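Local coordinates for epidermin biosynthesis protein EpiD (Staphylococcus aureus, PDB 3QJG), which probably catalyses, as an FMN-dependent flavoprotein, the oxidative decarboxylation of the C-terminal cysteine of the epidermin precursor peptide, at residues Cys11-Val16 against Pro84-Thr89. Sequence-based numbering, arbitrary orientation.
Sequences CLCGSV and PATSNT. With FMN (flavin mononucleotide), chain M.
Cys-13 and Thr-86 meet at the C-terminal ends of two neighbouring parallel strands, 7-12 and 79-85, inside the Rossmann-like flavoprotein sheet; strand 7-12 opens into a loop and strand 79-85 into helix 87-94, and both hold FMN. Just past the end of strand 7-12 a weak hydrogen bond runs from Cys-13 N to Pro-84 O (3.3 Å). The ring of Pro-84, which follows a cis peptide, lays CD on Leu-12 CD2 and CG on Ser-15 CB.

From Cys-13 the side chain runs outward: CB sits against Thr-86 CG2 at 3.6 Å and also touches Pro-84 O; SG then turns beside its own backbone N (chi1 -64°) and ends near Thr-89, 3.7 Å from Thr-89 CB.

Thr-86 does double duty. Its OG1, lodged between backbone N and carbonyl carbon (chi1 54°), caps helix 87-94 by accepting from Thr-89 N in a nearly straight bond (165°), and it donates to phosphate oxygen O2P of FMN. Thr-89 OG1 and Asn-88 ND2 bind that same oxygen, so three donors grip O2P at the helix N-terminus, whose dipole would probably favour the negative charge. Asn-88 is itself positioned through OD1 by Cys-98 N of a second subunit.

From the other segment Gly-14 N holds O3P of FMN at 2.9 Å, while at the isoalloxazine end Ser-15 OG donates to FMN O4 at 2.6 Å and Ser-87 N to FMN O2 at 2.9 Å.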
loop_
_atom_site.group_PDB
_atom_site.type_symbol
_atom_site.label_atom_id
_atom_site.label_comp_id
_atom_site.label_asym_id
_atom_site.label_seq_id
_atom_site.Cartn_x
_atom_site.Cartn_y
_atom_site.Cartn_z
ATOM N N CYS A 11 16.068 29.633 -3.009
ATOM C CA CYS A 11 14.705 29.172 -2.860
ATOM C C CYS A 11 14.077 28.976 -4.243
ATOM O O CYS A 11 13.932 29.916 -4.958
ATOM C CB CYS A 11 13.930 30.184 -2.005
ATOM S SG CYS A 11 14.712 30.428 -0.354
ATOM N N LEU A 12 13.712 27.749 -4.609
ATOM C CA LEU A 12 13.144 27.450 -5.930
ATOM C C LEU A 12 11.627 27.410 -5.858
ATOM O O LEU A 12 11.099 26.763 -5.012
ATOM C CB LEU A 12 13.539 26.054 -6.366
ATOM C CG LEU A 12 14.990 25.755 -6.554
ATOM C CD1 LEU A 12 15.156 24.313 -6.883
ATOM C CD2 LEU A 12 15.453 26.702 -7.637
ATOM N N CYS A 13 10.947 28.000 -6.805
ATOM C CA CYS A 13 9.503 27.947 -6.808
ATOM C C CYS A 13 8.987 27.123 -8.020
ATOM O O CYS A 13 9.778 26.648 -8.855
ATOM C CB CYS A 13 8.968 29.351 -6.817
ATOM S SG CYS A 13 9.347 30.377 -5.370
ATOM N N GLY A 14 7.669 27.005 -8.124
ATOM C CA GLY A 14 6.981 26.223 -9.162
ATOM C C GLY A 14 6.897 26.812 -10.570
ATOM O O GLY A 14 5.845 27.341 -11.027
ATOM N N SER A 15 7.998 26.671 -11.277
ATOM C CA SER A 15 8.187 27.252 -12.617
ATOM C C SER A 15 9.160 26.362 -13.349
ATOM O O SER A 15 10.038 25.754 -12.720
ATOM C CB SER A 15 8.796 28.676 -12.466
ATOM O OG SER A 15 9.137 29.291 -13.693
ATOM N N VAL A 16 9.076 26.342 -14.677
ATOM C CA VAL A 16 9.961 25.507 -15.448
ATOM C C VAL A 16 11.415 26.018 -15.393
ATOM O O VAL A 16 12.327 25.240 -15.535
ATOM C CB VAL A 16 9.502 25.304 -16.922
ATOM C CG1 VAL A 16 10.607 24.557 -17.716
ATOM C CG2 VAL A 16 8.232 24.495 -16.955
ATOM N N PRO A 84 13.782 30.646 -9.426
ATOM C CA PRO A 84 12.804 31.644 -9.919
ATOM C C PRO A 84 11.730 31.898 -8.872
ATOM O O PRO A 84 11.344 30.962 -8.172
ATOM C CB PRO A 84 12.150 30.949 -11.090
ATOM C CG PRO A 84 12.340 29.442 -10.781
ATOM C CD PRO A 84 13.618 29.336 -10.079
ATOM N N ALA A 85 11.187 33.113 -8.852
ATOM C CA ALA A 85 10.216 33.523 -7.909
ATOM C C ALA A 85 8.930 33.632 -8.661
ATOM O O ALA A 85 8.857 34.457 -9.572
ATOM C CB ALA A 85 10.561 34.921 -7.286
ATOM N N THR A 86 7.952 32.802 -8.252
ATOM C CA THR A 86 6.604 32.845 -8.729
ATOM C C THR A 86 5.859 33.992 -8.152
ATOM O O THR A 86 6.180 34.483 -7.035
ATOM C CB THR A 86 5.805 31.589 -8.321
ATOM O OG1 THR A 86 5.882 31.385 -6.898
ATOM C CG2 THR A 86 6.326 30.359 -9.055
ATOM N N SER A 87 4.825 34.390 -8.887
ATOM C CA SER A 87 3.886 35.332 -8.368
ATOM C C SER A 87 3.262 34.925 -7.011
ATOM O O SER A 87 3.126 35.783 -6.112
ATOM C CB SER A 87 2.786 35.530 -9.389
ATOM O OG SER A 87 2.070 36.669 -9.053
ATOM N N ASN A 88 2.894 33.636 -6.838
ATOM C CA ASN A 88 2.325 33.175 -5.574
ATOM C C ASN A 88 3.218 33.393 -4.421
ATOM O O ASN A 88 2.738 33.862 -3.384
ATOM C CB ASN A 88 1.966 31.665 -5.668
ATOM C CG ASN A 88 1.656 31.032 -4.357
ATOM O OD1 ASN A 88 0.604 31.248 -3.821
ATOM N ND2 ASN A 88 2.564 30.095 -3.871
ATOM N N THR A 89 4.490 32.910 -4.524
ATOM C CA THR A 89 5.417 33.113 -3.473
ATOM C C THR A 89 5.638 34.627 -3.158
ATOM O O THR A 89 5.604 35.016 -1.996
ATOM C CB THR A 89 6.712 32.356 -3.737
ATOM O OG1 THR A 89 6.480 30.943 -3.594
ATOM C CG2 THR A 89 7.829 32.800 -2.814
HETATM N N1 FMN M . 3.956 30.443 -11.858
HETATM C C2 FMN M . 4.765 31.550 -11.837
HETATM O O2 FMN M . 4.495 32.479 -11.085
HETATM N N3 FMN M . 5.834 31.640 -12.669
HETATM C C4 FMN M . 6.134 30.636 -13.537
HETATM O O4 FMN M . 7.096 30.813 -14.247
HETATM C C4A FMN M . 5.332 29.499 -13.599
HETATM N N5 FMN M . 5.598 28.449 -14.455
HETATM C C5A FMN M . 4.818 27.337 -14.425
HETATM C C6 FMN M . 5.059 26.307 -15.323
HETATM C C7 FMN M . 4.266 25.178 -15.297
HETATM C C7M FMN M . 4.506 24.018 -16.220
HETATM C C8 FMN M . 3.209 25.101 -14.383
HETATM C C8M FMN M . 2.269 23.920 -14.340
HETATM C C9 FMN M . 2.935 26.147 -13.526
HETATM C C9A FMN M . 3.738 27.278 -13.537
HETATM N N10 FMN M . 3.441 28.339 -12.683
HETATM C C10 FMN M . 4.243 29.426 -12.721
HETATM C "C1'" FMN M . 2.298 28.344 -11.700
HETATM C "C2'" FMN M . 2.802 28.074 -10.285
HETATM O "O2'" FMN M . 3.623 26.890 -10.267
HETATM C "C3'" FMN M . 1.600 28.022 -9.416
HETATM O "O3'" FMN M . 0.931 29.304 -9.357
HETATM C "C4'" FMN M . 1.958 27.543 -8.009
HETATM O "O4'" FMN M . 0.829 27.629 -7.155
HETATM C "C5'" FMN M . 2.998 28.385 -7.347
HETATM O "O5'" FMN M . 3.371 27.685 -6.174
HETATM P P FMN M . 4.714 28.056 -5.372
HETATM O O1P FMN M . 4.528 27.558 -3.973
HETATM O O2P FMN M . 4.899 29.538 -5.412
HETATM O O3P FMN M . 5.944 27.355 -5.773
#